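4-alpha-glucanotransferase (Corynebacterium glutamicum, PDB 5B68) is an amylomaltase of the 4-alpha-glucanotransferase family, built on a TIM barrel with a beta-sandwich domain toward the N-terminus. Local coordinates at residues 164-169 with 503-508. Numbering follows the deposited sequence.
Sequences ARLSTA and AVVIGE
Leu166 lays its CD1 methyl against the CG2 branch of Val505 at 3.5 Å, a tight fit for two methyl carbons, the two side chains crossing at about a right angle. Its other methyl, CD2, faces the carbonyl oxygen of Ala503 more loosely. Two residues on, in the first turn of helix 167-174, Thr168 turns the contact polar. A chi1 of 46° tucks OG1 back over the main chain, flanked by its own N and C, from where it donates to Ala503 O at 2.9 Å. The donor rises 40° out of the carbonyl plane, and the C=O...OG1 angle is 114°, so the hydroxyl approaches from one side of the C=O, tilted above its plane. CB of the same threonine touches Val504 CG2 at 3.7 Å. Two waters extend this bond: one donates a hydrogen bond to OG1 and accepts one from Val505 N, both at 3.0 Å, while the other joins Thr168 N to Ala503 O. The start of a strand thus illustrates how polar backbone atoms at a buried barrel end can be satisfied by a threonine hydroxyl in a helix's first turn and two bridging waters. Helix 487-500 covers Leu166 and Val505 through Ala498, and Ser167 bonds to Glu499 of that helix. Strand 504-507 pairs with strand 456-459 in the parallel barrel sheet; helix 167-174 meets strand 504-507 at the strand's N-terminal end, then leads into the first barrel strand, 177-182.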
ATOM      1  N   ALA A 164      -0.204  -4.930 -21.236  1.00 19.93           N
ATOM      2  CA  ALA A 164       0.014  -6.342 -21.053  1.00 20.31           C
ATOM      3  C   ALA A 164       1.124  -6.669 -19.984  1.00 20.22           C
ATOM      4  O   ALA A 164       0.965  -7.582 -19.223  1.00 22.93           O
ATOM      5  CB  ALA A 164       0.330  -7.001 -22.411  1.00 23.08           C
ATOM      6  N   ARG A 165       2.214  -5.879 -19.965  1.00 19.60           N
ATOM      7  CA  ARG A 165       3.349  -6.149 -19.107  1.00 20.90           C
ATOM      8  C   ARG A 165       4.126  -4.866 -18.802  1.00 20.86           C
ATOM      9  O   ARG A 165       4.388  -4.030 -19.674  1.00 22.95           O
ATOM     10  CB  ARG A 165       4.255  -7.147 -19.795  1.00 24.18           C
ATOM     11  CG  ARG A 165       5.347  -7.764 -18.889  1.00 26.03           C
ATOM     12  CD  ARG A 165       6.256  -8.701 -19.701  1.00 29.54           C
ATOM     13  NE  ARG A 165       7.422  -9.180 -18.918  1.00 26.42           N
ATOM     14  CZ  ARG A 165       7.381 -10.089 -17.954  1.00 25.80           C
ATOM     15  NH1 ARG A 165       8.531 -10.468 -17.398  1.00 29.02           N
ATOM     16  NH2 ARG A 165       6.235 -10.678 -17.542  1.00 27.17           N
ATOM     17  N   LEU A 166       4.463  -4.704 -17.538  1.00 19.94           N
ATOM     18  CA  LEU A 166       5.320  -3.623 -17.064  1.00 20.27           C
ATOM     19  C   LEU A 166       6.735  -3.761 -17.692  1.00 21.30           C
ATOM     20  O   LEU A 166       7.329  -4.833 -17.582  1.00 21.31           O
ATOM     21  CB  LEU A 166       5.449  -3.734 -15.535  1.00 19.27           C
ATOM     22  CG  LEU A 166       4.219  -3.325 -14.805  1.00 18.98           C
ATOM     23  CD1 LEU A 166       4.209  -3.854 -13.410  1.00 19.15           C
ATOM     24  CD2 LEU A 166       4.094  -1.802 -14.815  1.00 19.55           C
ATOM     25  N   SER A 167       7.209  -2.717 -18.338  1.00 21.51           N
ATOM     26  CA  SER A 167       8.568  -2.691 -18.952  1.00 24.00           C
ATOM     27  C   SER A 167       9.695  -2.906 -17.944  1.00 23.69           C
ATOM     28  O   SER A 167      10.730  -3.524 -18.307  1.00 20.61           O
ATOM     29  CB  SER A 167       8.759  -1.397 -19.720  1.00 25.06           C
ATOM     30  OG  SER A 167       7.726  -1.256 -20.627  1.00 22.69           O
ATOM     31  N   THR A 168       9.513  -2.495 -16.675  1.00 21.23           N
ATOM     32  CA  THR A 168      10.570  -2.696 -15.683  1.00 20.40           C
ATOM     33  C   THR A 168      10.838  -4.195 -15.394  1.00 21.68           C
ATOM     34  O   THR A 168      11.917  -4.560 -14.886  1.00 23.26           O
ATOM     35  CB  THR A 168      10.223  -2.023 -14.333  1.00 22.36           C
ATOM     36  OG1 THR A 168       8.873  -2.331 -13.986  1.00 20.43           O
ATOM     37  CG2 THR A 168      10.460  -0.462 -14.379  1.00 22.88           C
ATOM     38  N   ALA A 169       9.839  -5.052 -15.602  1.00 19.68           N
ATOM     39  CA  ALA A 169       9.955  -6.490 -15.278  1.00 22.56           C
ATOM     40  C   ALA A 169      11.145  -7.110 -16.053  1.00 24.21           C
ATOM     41  O   ALA A 169      12.092  -7.637 -15.444  1.00 23.61           O
ATOM     42  CB  ALA A 169       8.620  -7.219 -15.535  1.00 21.79           C
ATOM     43  N   ALA A 503       7.588   2.708 -13.631  1.00 18.04           N
ATOM     44  CA  ALA A 503       7.818   2.078 -12.328  1.00 19.42           C
ATOM     45  C   ALA A 503       7.876   0.572 -12.250  1.00 20.86           C
ATOM     46  O   ALA A 503       7.296  -0.150 -13.032  1.00 21.90           O
ATOM     47  CB  ALA A 503       6.757   2.619 -11.313  1.00 19.36           C
ATOM     48  N   VAL A 504       8.523   0.113 -11.173  1.00 19.25           N
ATOM     49  CA  VAL A 504       8.519  -1.281 -10.694  1.00 19.27           C
ATOM     50  C   VAL A 504       7.271  -1.440  -9.863  1.00 16.91           C
ATOM     51  O   VAL A 504       6.889  -0.513  -9.063  1.00 19.50           O
ATOM     52  CB  VAL A 504       9.751  -1.556  -9.818  1.00 19.89           C
ATOM     53  CG1 VAL A 504       9.654  -2.865  -9.100  1.00 22.16           C
ATOM     54  CG2 VAL A 504      10.976  -1.596 -10.702  1.00 22.24           C
ATOM     55  N   VAL A 505       6.658  -2.616  -9.977  1.00 17.20           N
ATOM     56  CA  VAL A 505       5.613  -3.008  -9.093  1.00 16.59           C
ATOM     57  C   VAL A 505       5.951  -4.305  -8.329  1.00 16.89           C
ATOM     58  O   VAL A 505       6.191  -5.345  -8.962  1.00 20.13           O
ATOM     59  CB  VAL A 505       4.241  -3.188  -9.803  1.00 18.20           C
ATOM     60  CG1 VAL A 505       3.159  -3.529  -8.811  1.00 16.45           C
ATOM     61  CG2 VAL A 505       3.888  -1.903 -10.546  1.00 17.62           C
ATOM     62  N   ILE A 506       5.921  -4.237  -7.011  1.00 15.78           N
ATOM     63  CA  ILE A 506       6.128  -5.398  -6.175  1.00 18.43           C
ATOM     64  C   ILE A 506       4.877  -5.709  -5.363  1.00 21.69           C
ATOM     65  O   ILE A 506       4.313  -4.857  -4.740  1.00 20.70           O
ATOM     66  CB  ILE A 506       7.323  -5.202  -5.237  1.00 20.51           C
ATOM     67  CG1 ILE A 506       8.599  -5.115  -6.055  1.00 21.45           C
ATOM     68  CG2 ILE A 506       7.422  -6.321  -4.225  1.00 20.91           C
ATOM     69  CD1 ILE A 506       9.547  -4.057  -5.561  1.00 26.99           C
ATOM     70  N   GLY A 507       4.476  -6.964  -5.392  1.00 20.76           N
ATOM     71  CA  GLY A 507       3.257  -7.362  -4.763  1.00 25.36           C
ATOM     72  C   GLY A 507       3.631  -8.288  -3.670  1.00 28.63           C
ATOM     73  O   GLY A 507       4.336  -9.247  -3.865  1.00 31.15           O
ATOM     74  N   GLU A 508       3.148  -7.967  -2.498  1.00 36.71           N
ATOM     75  CA  GLU A 508       3.535  -8.696  -1.346  1.00 39.62           C
ATOM     76  C   GLU A 508       2.698  -9.949  -1.375  1.00 40.56           C
ATOM     77  O   GLU A 508       1.479  -9.886  -1.370  1.00 39.04           O
ATOM     78  CB  GLU A 508       3.305  -7.826  -0.126  1.00 44.80           C
ATOM     79  CG  GLU A 508       1.904  -7.877   0.414  1.00 53.76           C
ATOM     80  CD  GLU A 508       1.823  -8.817   1.568  1.00 49.41           C
ATOM     81  OE1 GLU A 508       2.281  -9.966   1.433  1.00 48.49           O
ATOM     82  OE2 GLU A 508       1.333  -8.384   2.606  1.00 48.56           O
TER
HETATM   83  O   HOH W   1       7.785  -4.453 -12.116  1.00 18.42           O
HETATM   84  O   HOH W   2       7.264  -0.317 -15.919  1.00 20.98           O